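Large component of pyocin AP41 (Pseudomonas aeruginosa, PDB 4UHQ) is a nuclease bacteriocin whose C-terminal DNase domain, of the metal-dependent HNH family, probably kills competing bacteria by cutting their DNA. Local coordinates at residues A[51-56]-A[72-77]; A[80-85]-A[92-97]; A[84-89]-A[116-121]. All blocks are in the same frame, centred on the assembly; numbering follows the deposited sequence.

Interaction 1 of 3, residues A[51-56]-A[72-77]; sequences QFWMAV and YFVSQG
M54 reaches from helix 45-57 over the C-terminal end of helix 68-75, and its side chain meets the other segment atom by atom. Its CB leaves the helix roughly along the interface, and CG, beside the backbone N with chi1 at -58°, comes down on the backbone of G77, 3.5 Å from G77 CA. M54 CG can come this close to the G77 backbone because no side chain stands there. SD then passes S75 O at 4.2 Å. Bends at both chi2 and chi3 turn the terminal methyl toward S75, so that CE lies 3.4 Å from S75 O. With positive phi, G77 is the C' residue of a Schellman motif, in which G77 N bonds V74 O, ending helix 68-75.

One residue earlier in the sequence, W53 packs on V74. The CG1 branch of V74 stands 3.6 Å from W53 CE3, approaching the indole obliquely, while F52 CD1 lies over the centre of one indole face. The backbones are close as well: W53 O and V74 O, two acceptors, sit 3.2 Å apart, and no hydrogen bond joins the segments. The other methyl of V74, CG2, faces V56 CG1 more loosely at 4.5 Å. Around this largely apolar interface, L63 touches V74, A62 touches V56, and P80 touches both W53 and V74.

Interaction 2 of 3, residues A[80-85]-A[92-97]; sequences PYAVPE and EKFEIH. With NI (nickel (II) ion), chain E.
F94 lays one face of its ring against the methyl of A82, a CH-pi contact in which CB stands 4.1 Å from the ring centroid and 16° off the normal, offset toward the rim. The same ring turns its edge to the carbonyl of P80, and P80 CG meets F94 CD2 at 3.7 Å, the two side chains crossing at about a right angle. With CG beside the backbone N (chi1 -72°), the phenyl group is carried back along the 80-82 backbone.

Two backbone hydrogen bonds flank Y81 and K93 and make a single beta bridge: F94 N gives to P80 O at 2.9 Å, and A82 N to E92 O, also at 2.9 Å. Y81 runs alongside E92 and K93, pointing the same way. K93 is extended over one face of the tyrosine ring, its CG above the rim and its CE 3.7 Å from Y81 CE2. E92 OE1 lies instead at the ring edge, 3.8 Å from CE2 of Y81, with the carboxylate and ring planes 61° apart.

Beyond the bridge the chain enters strand 95-98 of the HNH motif. There H97 binds the nickel ion through ND1 at 2.1 Å, H122 and H126 of helix 119-132 completing the histidine set, while E95 OE1 hydrogen-bonds H122 ND1 from the second shell. P80 packs on N70 of helix 68-75, whereas F94 and I96 rest on I116 of the adjacent strand 114-117.

Interaction 3 of 3, residues A[84-89]-A[116-121]; sequences PEEHLG and IVTPKR
K120 N gives a hydrogen bond to E86 O at 3.0 Å, and this joins the short 3-10 segment 84-86 to the first turn of helix 119-132. The carboxylate of E86 reaches the same turn. Its chain bends at chi2 (-67°) and brings OE1 to T118 OG1, which donates a 2.7 Å bond to the anti side of the carboxylate, 23° out of its plane. T118 is the N-cap of helix 119-132, the helix of the HNH motif that supplies H122 and H126 to the nickel ion. The cap hydroxyl therefore works in both directions, giving its proton to E86 and accepting R121 N at 3.1 Å.

Beside it, the aliphatic part of K120 crosses E86 obliquely, with CB 3.7 Å from E86 OE1. A water bridges E86 OE1 and K120 NZ, whose direct ionic partner is E124 one turn further along the helix. E86 O lies over one face of the P119 ring, 3.3 Å from CD of P119. At the CB corner of the ring, L88 CB meets P119 CB at 4.0 Å, and the leucine also touches S123.

Overall arrangement
From the N terminus, interaction 1 comes first: the chain leaves helix 45-57, passes through helix 60-63 and returns along helix 68-75, completing a helical loop before the next contact opens. Interactions 2 and 3 both start from the loop after helix 68-75 and share P84 and E85. Interaction 2 closes a short loop onto the residues just before strand 95-98; interaction 3 spans a longer one, onto the junction of strand 114-117 with helix 119-132, so the two closures overlap and cross. A82 O to H87 NE2 and E95 N to V117 O link them. W53 and V74 against P80 join the helices to the shared loop, and F52 against I96 and I116 joins helix 45-57 to strands 95-98 and 114-117.

Interaction 1 of 3, residues A[51-56]-A[72-77]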
ATOM      1  N   GLN A  51      -9.853  -5.015  -0.800  1.00 21.93           N
ATOM      2  CA  GLN A  51     -10.320  -4.982   0.578  0.50 21.83           C
ATOM      3  C   GLN A  51      -9.440  -4.054   1.397  1.00 20.70           C
ATOM      4  O   GLN A  51      -9.907  -3.427   2.359  1.00 22.16           O
ATOM      5  CB  GLN A  51     -10.380  -6.400   1.182  0.50 23.40           C
ATOM      6  CG  GLN A  51     -11.378  -7.308   0.471  0.50 24.83           C
ATOM      7  CD  GLN A  51     -11.645  -8.615   1.210  0.50 29.31           C
ATOM      8  OE1 GLN A  51     -11.720  -8.646   2.437  0.50 36.13           O
ATOM      9  NE2 GLN A  51     -11.803  -9.695   0.455  0.50 36.27           N
ATOM     10  N   PHE A  52      -8.164  -3.934   1.006  1.00 17.93           N
ATOM     11  CA  PHE A  52      -7.275  -3.006   1.680  1.00 18.59           C
ATOM     12  C   PHE A  52      -7.821  -1.579   1.539  1.00 19.02           C
ATOM     13  O   PHE A  52      -7.923  -0.823   2.514  1.00 19.09           O
ATOM     14  CB  PHE A  52      -5.847  -3.093   1.082  1.00 19.16           C
ATOM     15  CG  PHE A  52      -4.918  -2.084   1.659  1.00 17.45           C
ATOM     16  CD1 PHE A  52      -4.809  -0.824   1.087  1.00 18.60           C
ATOM     17  CD2 PHE A  52      -4.129  -2.401   2.732  1.00 19.49           C
ATOM     18  CE1 PHE A  52      -3.968   0.139   1.656  1.00 18.12           C
ATOM     19  CE2 PHE A  52      -3.233  -1.469   3.275  1.00 21.55           C
ATOM     20  CZ  PHE A  52      -3.178  -0.182   2.753  1.00 18.73           C
ATOM     21  N   TRP A  53      -8.128  -1.170   0.316  1.00 16.56           N
ATOM     22  CA  TRP A  53      -8.539   0.224   0.163  1.00 16.16           C
ATOM     23  C   TRP A  53      -9.928   0.419   0.752  1.00 18.57           C
ATOM     24  O   TRP A  53     -10.238   1.506   1.255  1.00 19.31           O
ATOM     25  CB  TRP A  53      -8.486   0.670  -1.280  1.00 18.26           C
ATOM     26  CG  TRP A  53      -7.037   0.793  -1.724  1.00 18.18           C
ATOM     27  CD1 TRP A  53      -6.405   0.002  -2.626  1.00 18.66           C
ATOM     28  CD2 TRP A  53      -6.066   1.727  -1.221  1.00 18.15           C
ATOM     29  NE1 TRP A  53      -5.085   0.408  -2.747  1.00 19.03           N
ATOM     30  CE2 TRP A  53      -4.843   1.435  -1.883  1.00 19.05           C
ATOM     31  CE3 TRP A  53      -6.091   2.742  -0.246  1.00 17.82           C
ATOM     32  CZ2 TRP A  53      -3.673   2.154  -1.660  1.00 18.84           C
ATOM     33  CZ3 TRP A  53      -4.912   3.473  -0.043  1.00 19.22           C
ATOM     34  CH2 TRP A  53      -3.716   3.156  -0.734  1.00 18.79           C
ATOM     35  N   MET A  54     -10.789  -0.614   0.727  1.00 20.46           N
ATOM     36  CA  MET A  54     -12.085  -0.474   1.445  1.00 21.50           C
ATOM     37  C   MET A  54     -11.863  -0.299   2.952  1.00 21.17           C
ATOM     38  O   MET A  54     -12.588   0.481   3.592  1.00 22.49           O
ATOM     39  CB  MET A  54     -12.957  -1.682   1.177  1.00 25.25           C
ATOM     40  CG  MET A  54     -13.195  -1.858  -0.287  1.00 36.62           C
ATOM     41  SD  MET A  54     -14.911  -2.246  -0.494  1.00 54.30           S
ATOM     42  CE  MET A  54     -15.612  -0.948   0.597  1.00 35.94           C
ATOM     43  N   ALA A  55     -10.875  -0.988   3.525  1.00 21.08           N
ATOM     44  CA  ALA A  55     -10.565  -0.787   4.944  1.00 22.57           C
ATOM     45  C   ALA A  55     -10.118   0.644   5.207  1.00 21.43           C
ATOM     46  O   ALA A  55     -10.535   1.255   6.201  1.00 24.11           O
ATOM     47  CB  ALA A  55      -9.474  -1.769   5.408  1.00 23.00           C
ATOM     48  N   VAL A  56      -9.291   1.184   4.322  1.00 19.92           N
ATOM     49  CA  VAL A  56      -8.908   2.601   4.428  1.00 17.32           C
ATOM     50  C   VAL A  56     -10.150   3.472   4.446  1.00 21.37           C
ATOM     51  O   VAL A  56     -10.270   4.427   5.220  1.00 23.25           O
ATOM     52  CB  VAL A  56      -7.969   2.981   3.280  1.00 17.80           C
ATOM     53  CG1 VAL A  56      -7.736   4.500   3.167  1.00 20.51           C
ATOM     54  CG2 VAL A  56      -6.616   2.245   3.469  1.00 20.27           C
ATOM     55  N   TYR A  72     -13.821   8.938  -2.441  1.00 17.67           N
ATOM     56  CA  TYR A  72     -14.753   8.161  -3.256  1.00 17.06           C
ATOM     57  C   TYR A  72     -14.066   6.895  -3.793  1.00 18.30           C
ATOM     58  O   TYR A  72     -14.601   5.783  -3.656  1.00 17.91           O
ATOM     59  CB  TYR A  72     -15.305   8.986  -4.418  1.00 18.07           C
ATOM     60  CG  TYR A  72     -16.127   8.108  -5.304  1.00 18.34           C
ATOM     61  CD1 TYR A  72     -17.391   7.774  -4.920  1.00 21.15           C
ATOM     62  CD2 TYR A  72     -15.589   7.578  -6.488  1.00 22.53           C
ATOM     63  CE1 TYR A  72     -18.173   6.927  -5.704  1.00 25.92           C
ATOM     64  CE2 TYR A  72     -16.401   6.745  -7.283  1.00 23.34           C
ATOM     65  CZ  TYR A  72     -17.633   6.432  -6.859  1.00 24.81           C
ATOM     66  OH  TYR A  72     -18.488   5.620  -7.607  1.00 34.20           O
ATOM     67  N   PHE A  73     -12.901   7.067  -4.410  1.00 16.59           N
ATOM     68  CA  PHE A  73     -12.284   5.864  -4.993  1.00 16.41           C
ATOM     69  C   PHE A  73     -11.993   4.778  -3.962  1.00 16.28           C
ATOM     70  O   PHE A  73     -12.292   3.609  -4.260  1.00 16.41           O
ATOM     71  CB  PHE A  73     -11.027   6.268  -5.793  1.00 17.91           C
ATOM     72  CG  PHE A  73     -11.372   6.993  -7.062  1.00 17.44           C
ATOM     73  CD1 PHE A  73     -12.075   6.351  -8.096  1.00 24.10           C
ATOM     74  CD2 PHE A  73     -11.017   8.310  -7.239  1.00 20.64           C
ATOM     75  CE1 PHE A  73     -12.426   7.033  -9.274  1.00 26.81           C
ATOM     76  CE2 PHE A  73     -11.410   8.972  -8.395  1.00 20.06           C
ATOM     77  CZ  PHE A  73     -12.089   8.357  -9.383  1.00 22.31           C
ATOM     78  N   VAL A  74     -11.463   5.109  -2.780  1.00 15.82           N
ATOM     79  CA  VAL A  74     -11.158   4.024  -1.838  1.00 17.40           C
ATOM     80  C   VAL A  74     -12.435   3.382  -1.332  1.00 19.03           C
ATOM     81  O   VAL A  74     -12.409   2.182  -1.023  1.00 18.59           O
ATOM     82  CB  VAL A  74     -10.237   4.454  -0.645  1.00 18.33           C
ATOM     83  CG1 VAL A  74      -8.835   4.871  -1.229  1.00 18.03           C
ATOM     84  CG2 VAL A  74     -10.835   5.603   0.162  1.00 18.49           C
ATOM     85  N   SER A  75     -13.542   4.132  -1.295  1.00 18.61           N
ATOM     86  CA  SER A  75     -14.811   3.495  -0.882  1.00 18.71           C
ATOM     87  C   SER A  75     -15.267   2.430  -1.866  1.00 21.47           C
ATOM     88  O   SER A  75     -16.130   1.595  -1.543  1.00 24.16           O
ATOM     89  CB  SER A  75     -15.881   4.574  -0.721  1.00 20.80           C
ATOM     90  OG  SER A  75     -16.445   5.043  -1.955  1.00 22.85           O
ATOM     91  N   GLN A  76     -14.726   2.482  -3.083  1.00 18.95           N
ATOM     92  CA  GLN A  76     -15.033   1.480  -4.103  1.00 19.19           C
ATOM     93  C   GLN A  76     -13.988   0.386  -4.190  1.00 19.04           C
ATOM     94  O   GLN A  76     -14.063  -0.466  -5.084  1.00 24.20           O
ATOM     95  CB  GLN A  76     -15.174   2.167  -5.460  1.00 20.33           C
ATOM     96  CG  GLN A  76     -16.197   3.313  -5.477  1.00 21.18           C
ATOM     97  CD  GLN A  76     -17.551   2.858  -5.052  1.00 26.19           C
ATOM     98  OE1 GLN A  76     -18.174   2.051  -5.735  1.00 29.72           O
ATOM     99  NE2 GLN A  76     -18.027   3.348  -3.918  1.00 29.03           N
ATOM    100  N   GLY A  77     -13.040   0.395  -3.261  1.00 19.00           N
ATOM    101  CA  GLY A  77     -11.966  -0.598  -3.280  1.00 19.10           C
ATOM    102  C   GLY A  77     -10.898  -0.291  -4.318  1.00 21.28           C
ATOM    103  O   GLY A  77     -10.113  -1.168  -4.701  1.00 22.82           O
TER

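Interaction 2 of 3, residues A[80-85]-A[92-97]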
ATOM      1  N   PRO A  80      -6.208   5.244  -4.408  1.00 16.26           N
ATOM      2  CA  PRO A  80      -6.317   6.688  -4.632  1.00 15.96           C
ATOM      3  C   PRO A  80      -5.218   7.133  -5.602  1.00 17.16           C
ATOM      4  O   PRO A  80      -4.175   6.458  -5.725  1.00 18.54           O
ATOM      5  CB  PRO A  80      -6.083   7.299  -3.249  1.00 18.49           C
ATOM      6  CG  PRO A  80      -5.285   6.252  -2.473  1.00 18.49           C
ATOM      7  CD  PRO A  80      -5.639   4.911  -3.095  1.00 17.37           C
ATOM      8  N   TYR A  81      -5.463   8.199  -6.317  1.00 17.35           N
ATOM      9  CA  TYR A  81      -4.478   8.772  -7.243  1.00 18.25           C
ATOM     10  C   TYR A  81      -3.441   9.569  -6.512  1.00 18.71           C
ATOM     11  O   TYR A  81      -3.728  10.342  -5.595  1.00 20.49           O
ATOM     12  CB  TYR A  81      -5.186   9.713  -8.240  1.00 19.19           C
ATOM     13  CG  TYR A  81      -6.093   9.015  -9.199  1.00 18.22           C
ATOM     14  CD1 TYR A  81      -7.430   8.806  -8.871  1.00 18.57           C
ATOM     15  CD2 TYR A  81      -5.637   8.559 -10.427  1.00 20.57           C
ATOM     16  CE1 TYR A  81      -8.294   8.192  -9.748  1.00 20.30           C
ATOM     17  CE2 TYR A  81      -6.491   7.933 -11.322  1.00 19.94           C
ATOM     18  CZ  TYR A  81      -7.812   7.729 -10.960  1.00 23.00           C
ATOM     19  OH  TYR A  81      -8.662   7.103 -11.842  1.00 26.25           O
ATOM     20  N   ALA A  82      -2.195   9.411  -6.949  1.00 18.81           N
ATOM     21  CA  ALA A  82      -1.096  10.266  -6.491  1.00 19.11           C
ATOM     22  C   ALA A  82      -1.022  11.545  -7.328  1.00 22.35           C
ATOM     23  O   ALA A  82      -1.607  11.589  -8.410  1.00 23.32           O
ATOM     24  CB  ALA A  82       0.248   9.474  -6.587  1.00 21.77           C
ATOM     25  N   VAL A  83      -0.283  12.571  -6.865  1.00 22.82           N
ATOM     26  CA  VAL A  83      -0.145  13.772  -7.683  1.00 23.65           C
ATOM     27  C   VAL A  83       0.597  13.456  -8.973  1.00 26.99           C
ATOM     28  O   VAL A  83       1.360  12.484  -9.059  1.00 24.76           O
ATOM     29  CB  VAL A  83       0.591  14.920  -6.938  1.00 29.16           C
ATOM     30  CG1 VAL A  83      -0.298  15.415  -5.755  1.00 28.13           C
ATOM     31  CG2 VAL A  83       1.958  14.486  -6.490  1.00 28.34           C
ATOM     32  N   PRO A  84       0.403  14.269  -9.997  1.00 25.42           N
ATOM     33  CA  PRO A  84       0.925  13.908 -11.303  1.00 25.09           C
ATOM     34  C   PRO A  84       2.450  13.715 -11.349  1.00 28.40           C
ATOM     35  O   PRO A  84       2.947  12.901 -12.130  1.00 30.81           O
ATOM     36  CB  PRO A  84       0.517  15.109 -12.162  1.00 33.62           C
ATOM     37  CG  PRO A  84      -0.824  15.451 -11.564  1.00 32.37           C
ATOM     38  CD  PRO A  84      -0.617  15.348 -10.083  1.00 26.56           C
ATOM     39  N   GLU A  85       3.182  14.465 -10.534  1.00 28.92           N
ATOM     40  CA  GLU A  85       4.633  14.372 -10.557  1.00 30.01           C
ATOM     41  C   GLU A  85       5.088  12.993 -10.092  1.00 26.78           C
ATOM     42  O   GLU A  85       6.263  12.642 -10.297  1.00 28.72           O
ATOM     43  CB  GLU A  85       5.264  15.425  -9.666  1.00 30.90           C
ATOM     44  CG  GLU A  85       5.101  16.882 -10.123  1.00 32.41           C
ATOM     45  CD  GLU A  85       3.752  17.504  -9.724  1.00 31.73           C
ATOM     46  OE1 GLU A  85       2.894  16.872  -9.068  1.00 29.68           O
ATOM     47  OE2 GLU A  85       3.592  18.693 -10.104  1.00 38.36           O
ATOM     48  N   GLU A  92      -0.712   5.677 -12.074  1.00 21.60           N
ATOM     49  CA  GLU A  92      -1.053   6.970 -11.512  1.00 20.28           C
ATOM     50  C   GLU A  92      -1.476   6.901 -10.062  1.00 21.95           C
ATOM     51  O   GLU A  92      -1.715   7.942  -9.442  1.00 23.83           O
ATOM     52  CB  GLU A  92      -2.211   7.566 -12.324  1.00 22.07           C
ATOM     53  CG  GLU A  92      -1.851   7.665 -13.771  1.00 23.78           C
ATOM     54  CD  GLU A  92      -2.947   8.282 -14.609  1.00 27.13           C
ATOM     55  OE1 GLU A  92      -4.142   8.081 -14.290  1.00 28.15           O
ATOM     56  OE2 GLU A  92      -2.592   8.963 -15.585  1.00 33.53           O
ATOM     57  N   LYS A  93      -1.628   5.692  -9.529  1.00 19.75           N
ATOM     58  CA  LYS A  93      -2.229   5.546  -8.223  1.00 19.29           C
ATOM     59  C   LYS A  93      -1.207   5.046  -7.205  1.00 18.21           C
ATOM     60  O   LYS A  93      -0.235   4.362  -7.535  1.00 18.77           O
ATOM     61  CB  LYS A  93      -3.397   4.555  -8.294  1.00 18.87           C
ATOM     62  CG  LYS A  93      -4.458   4.958  -9.311  1.00 20.16           C
ATOM     63  CD  LYS A  93      -5.571   3.917  -9.455  1.00 21.62           C
ATOM     64  CE  LYS A  93      -6.430   4.327 -10.657  1.00 27.89           C
ATOM     65  NZ  LYS A  93      -7.732   3.552 -10.666  1.00 30.80           N
ATOM     66  N   PHE A  94      -1.492   5.336  -5.932  1.00 18.01           N
ATOM     67  CA  PHE A  94      -0.687   4.757  -4.867  1.00 18.05           C
ATOM     68  C   PHE A  94      -0.665   3.232  -4.990  1.00 19.19           C
ATOM     69  O   PHE A  94      -1.675   2.583  -5.297  1.00 18.98           O
ATOM     70  CB  PHE A  94      -1.242   5.206  -3.497  1.00 19.17           C
ATOM     71  CG  PHE A  94      -0.969   6.645  -3.191  1.00 17.66           C
ATOM     72  CD1 PHE A  94       0.196   7.014  -2.593  1.00 21.26           C
ATOM     73  CD2 PHE A  94      -1.941   7.605  -3.435  1.00 19.08           C
ATOM     74  CE1 PHE A  94       0.461   8.354  -2.291  1.00 21.71           C
ATOM     75  CE2 PHE A  94      -1.682   8.935  -3.138  1.00 19.34           C
ATOM     76  CZ  PHE A  94      -0.518   9.298  -2.551  1.00 21.24           C
ATOM     77  N   GLU A  95       0.517   2.682  -4.767  1.00 17.42           N
ATOM     78  CA  GLU A  95       0.778   1.257  -4.928  1.00 17.25           C
ATOM     79  C   GLU A  95       1.154   0.609  -3.625  1.00 16.55           C
ATOM     80  O   GLU A  95       1.748   1.251  -2.772  1.00 16.54           O
ATOM     81  CB  GLU A  95       1.938   1.053  -5.964  1.00 18.51           C
ATOM     82  CG  GLU A  95       1.431   1.461  -7.369  1.00 19.20           C
ATOM     83  CD  GLU A  95       2.450   1.388  -8.459  1.00 24.83           C
ATOM     84  OE1 GLU A  95       3.636   1.138  -8.146  1.00 23.29           O
ATOM     85  OE2 GLU A  95       2.059   1.617  -9.632  1.00 27.48           O
ATOM     86  N   ILE A  96       0.813  -0.672  -3.479  1.00 16.48           N
ATOM     87  CA  ILE A  96       1.232  -1.460  -2.336  1.00 16.40           C
ATOM     88  C   ILE A  96       2.478  -2.244  -2.759  1.00 18.25           C
ATOM     89  O   ILE A  96       2.405  -3.056  -3.695  1.00 22.11           O
ATOM     90  CB  ILE A  96       0.115  -2.410  -1.913  1.00 17.45           C
ATOM     91  CG1 ILE A  96      -1.168  -1.648  -1.610  1.00 19.94           C
ATOM     92  CG2 ILE A  96       0.589  -3.197  -0.657  1.00 21.70           C
ATOM     93  CD1 ILE A  96      -2.375  -2.591  -1.456  1.00 23.66           C
ATOM     94  N   HIS A  97       3.621  -1.914  -2.173  1.00 15.90           N
ATOM     95  CA  HIS A  97       4.881  -2.585  -2.521  1.00 16.39           C
ATOM     96  C   HIS A  97       5.262  -3.596  -1.449  1.00 17.17           C
ATOM     97  O   HIS A  97       5.095  -3.375  -0.239  1.00 16.88           O
ATOM     98  CB  HIS A  97       5.972  -1.503  -2.706  1.00 17.16           C
ATOM     99  CG  HIS A  97       7.403  -1.964  -2.548  1.00 16.86           C
ATOM    100  ND1 HIS A  97       8.093  -2.733  -3.484  1.00 17.68           N
ATOM    101  CD2 HIS A  97       8.310  -1.649  -1.586  1.00 17.21           C
ATOM    102  CE1 HIS A  97       9.338  -2.899  -3.074  1.00 18.13           C
ATOM    103  NE2 HIS A  97       9.495  -2.255  -1.921  1.00 17.73           N
TER
HETATM  104 NI    NI E1778       7.605  -3.708  -5.265  1.00 18.20          NI
HETATM  105  O   HOH W   1       8.494  -5.428  -4.313  1.00 17.49           O

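Interaction 3 of 3, residues A[84-89]-A[116-121]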
ATOM      1  N   PRO A  84       0.403  14.269  -9.997  1.00 25.42           N
ATOM      2  CA  PRO A  84       0.925  13.908 -11.303  1.00 25.09           C
ATOM      3  C   PRO A  84       2.450  13.715 -11.349  1.00 28.40           C
ATOM      4  O   PRO A  84       2.947  12.901 -12.130  1.00 30.81           O
ATOM      5  CB  PRO A  84       0.517  15.109 -12.162  1.00 33.62           C
ATOM      6  CG  PRO A  84      -0.824  15.451 -11.564  1.00 32.37           C
ATOM      7  CD  PRO A  84      -0.617  15.348 -10.083  1.00 26.56           C
ATOM      8  N   GLU A  85       3.182  14.465 -10.534  1.00 28.92           N
ATOM      9  CA  GLU A  85       4.633  14.372 -10.557  1.00 30.01           C
ATOM     10  C   GLU A  85       5.088  12.993 -10.092  1.00 26.78           C
ATOM     11  O   GLU A  85       6.263  12.642 -10.297  1.00 28.72           O
ATOM     12  CB  GLU A  85       5.264  15.425  -9.666  1.00 30.90           C
ATOM     13  CG  GLU A  85       5.101  16.882 -10.123  1.00 32.41           C
ATOM     14  CD  GLU A  85       3.752  17.504  -9.724  1.00 31.73           C
ATOM     15  OE1 GLU A  85       2.894  16.872  -9.068  1.00 29.68           O
ATOM     16  OE2 GLU A  85       3.592  18.693 -10.104  1.00 38.36           O
ATOM     17  N   GLU A  86       4.190  12.246  -9.469  1.00 25.09           N
ATOM     18  CA  GLU A  86       4.558  10.947  -8.858  1.00 24.07           C
ATOM     19  C   GLU A  86       4.073   9.776  -9.694  1.00 28.12           C
ATOM     20  O   GLU A  86       4.181   8.623  -9.285  1.00 24.98           O
ATOM     21  CB  GLU A  86       3.974  10.876  -7.444  1.00 24.31           C
ATOM     22  CG  GLU A  86       4.653  11.877  -6.496  1.00 26.02           C
ATOM     23  CD  GLU A  86       6.082  11.559  -6.209  1.00 28.62           C
ATOM     24  OE1 GLU A  86       6.489  10.340  -6.217  1.00 28.83           O
ATOM     25  OE2 GLU A  86       6.902  12.481  -5.965  1.00 31.09           O
ATOM     26  N   HIS A  87       3.513  10.067 -10.858  1.00 27.44           N
ATOM     27  CA  HIS A  87       3.086   9.030 -11.781  1.00 28.61           C
ATOM     28  C   HIS A  87       4.280   8.417 -12.460  1.00 34.43           C
ATOM     29  O   HIS A  87       5.382   8.984 -12.426  1.00 36.92           O
ATOM     30  CB  HIS A  87       2.100   9.606 -12.813  1.00 28.17           C
ATOM     31  CG  HIS A  87       0.833  10.124 -12.202  1.00 29.19           C
ATOM     32  ND1 HIS A  87      -0.170  10.708 -12.961  1.00 34.46           N
ATOM     33  CD2 HIS A  87       0.399  10.157 -10.916  1.00 26.18           C
ATOM     34  CE1 HIS A  87      -1.168  11.058 -12.169  1.00 32.68           C
ATOM     35  NE2 HIS A  87      -0.829  10.777 -10.921  1.00 31.49           N
ATOM     36  N   LEU A  88       4.094   7.235 -13.026  1.00 28.09           N
ATOM     37  CA  LEU A  88       5.149   6.603 -13.821  1.00 33.68           C
ATOM     38  C   LEU A  88       4.498   5.906 -15.009  1.00 36.03           C
ATOM     39  O   LEU A  88       3.832   4.897 -14.838  1.00 32.34           O
ATOM     40  CB  LEU A  88       5.934   5.613 -12.977  1.00 33.24           C
ATOM     41  CG  LEU A  88       7.052   4.947 -13.771  1.00 44.45           C
ATOM     42  CD1 LEU A  88       8.261   5.830 -13.720  1.00 45.00           C
ATOM     43  CD2 LEU A  88       7.321   3.624 -13.160  1.00 45.52           C
ATOM     44  N   GLY A  89       4.653   6.460 -16.201  1.00 41.04           N
ATOM     45  CA  GLY A  89       3.918   5.962 -17.356  1.00 38.85           C
ATOM     46  C   GLY A  89       2.418   5.954 -17.092  1.00 34.83           C
ATOM     47  O   GLY A  89       1.852   6.930 -16.642  1.00 36.03           O
ATOM     48  N   ILE A 116       3.065   1.538   1.453  1.00 16.22           N
ATOM     49  CA  ILE A 116       2.462   2.287   0.351  1.00 16.20           C
ATOM     50  C   ILE A 116       3.495   3.242  -0.213  1.00 17.81           C
ATOM     51  O   ILE A 116       4.249   3.865   0.545  1.00 16.76           O
ATOM     52  CB  ILE A 116       1.224   3.109   0.774  1.00 16.55           C
ATOM     53  CG1 ILE A 116       0.180   2.228   1.462  1.00 18.26           C
ATOM     54  CG2 ILE A 116       0.603   3.796  -0.448  1.00 16.97           C
ATOM     55  CD1 ILE A 116      -0.255   0.970   0.658  1.00 18.46           C
ATOM     56  N   VAL A 117       3.582   3.267  -1.547  1.00 16.66           N
ATOM     57  CA  VAL A 117       4.527   4.087  -2.299  1.00 16.97           C
ATOM     58  C   VAL A 117       3.822   4.692  -3.489  1.00 18.39           C
ATOM     59  O   VAL A 117       2.796   4.185  -3.977  1.00 18.83           O
ATOM     60  CB  VAL A 117       5.734   3.267  -2.801  1.00 17.58           C
ATOM     61  CG1 VAL A 117       6.709   2.997  -1.656  1.00 19.37           C
ATOM     62  CG2 VAL A 117       5.227   1.939  -3.433  1.00 19.26           C
ATOM     63  N   THR A 118       4.333   5.811  -3.978  1.00 18.03           N
ATOM     64  CA  THR A 118       3.827   6.327  -5.260  1.00 18.73           C
ATOM     65  C   THR A 118       4.389   5.477  -6.403  1.00 19.20           C
ATOM     66  O   THR A 118       5.385   4.768  -6.222  1.00 19.10           O
ATOM     67  CB  THR A 118       4.221   7.780  -5.520  1.00 20.21           C
ATOM     68  OG1 THR A 118       5.652   7.869  -5.514  1.00 20.77           O
ATOM     69  CG2 THR A 118       3.677   8.638  -4.443  1.00 20.17           C
ATOM     70  N   PRO A 119       3.793   5.544  -7.581  1.00 18.92           N
ATOM     71  CA  PRO A 119       4.373   4.777  -8.691  1.00 19.32           C
ATOM     72  C   PRO A 119       5.823   5.147  -8.960  1.00 21.09           C
ATOM     73  O   PRO A 119       6.676   4.236  -9.237  1.00 21.65           O
ATOM     74  CB  PRO A 119       3.493   5.144  -9.876  1.00 21.84           C
ATOM     75  CG  PRO A 119       2.145   5.446  -9.236  1.00 21.14           C
ATOM     76  CD  PRO A 119       2.479   6.126  -7.942  1.00 21.19           C
ATOM     77  N   LYS A 120       6.149   6.443  -8.939  1.00 19.21           N
ATOM     78  CA  LYS A 120       7.526   6.874  -9.159  1.00 19.68           C
ATOM     79  C   LYS A 120       8.451   6.298  -8.102  1.00 20.79           C
ATOM     80  O   LYS A 120       9.521   5.738  -8.463  1.00 20.69           O
ATOM     81  CB  LYS A 120       7.599   8.410  -9.145  1.00 23.05           C
ATOM     82  CG  LYS A 120       9.018   9.013  -9.102  1.00 22.47           C
ATOM     83  CD  LYS A 120       8.923  10.577  -9.046  1.00 24.82           C
ATOM     84  CE  LYS A 120      10.299  11.212  -8.853  1.00 26.95           C
ATOM     85  NZ  LYS A 120      10.936  10.933  -7.530  1.00 30.24           N
ATOM     86  N   ARG A 121       8.089   6.406  -6.822  1.00 20.76           N
ATOM     87  CA  ARG A 121       9.006   5.906  -5.790  1.00 18.10           C
ATOM     88  C   ARG A 121       9.090   4.388  -5.827  1.00 18.65           C
ATOM     89  O   ARG A 121      10.189   3.838  -5.623  1.00 20.36           O
ATOM     90  CB  ARG A 121       8.598   6.387  -4.374  1.00 19.64           C
ATOM     91  CG  ARG A 121       9.606   6.048  -3.285  1.00 19.47           C
ATOM     92  CD  ARG A 121      11.028   6.642  -3.555  1.00 22.97           C
ATOM     93  NE  ARG A 121      11.970   5.966  -2.680  1.00 24.39           N
ATOM     94  CZ  ARG A 121      13.257   5.746  -2.988  1.00 27.49           C
ATOM     95  NH1 ARG A 121      13.737   6.233  -4.133  1.00 27.53           N
ATOM     96  NH2 ARG A 121      14.020   5.040  -2.172  1.00 25.66           N
TER
HETATM   97  O   HOH W   2       9.157   9.739  -5.678  1.00 27.56           O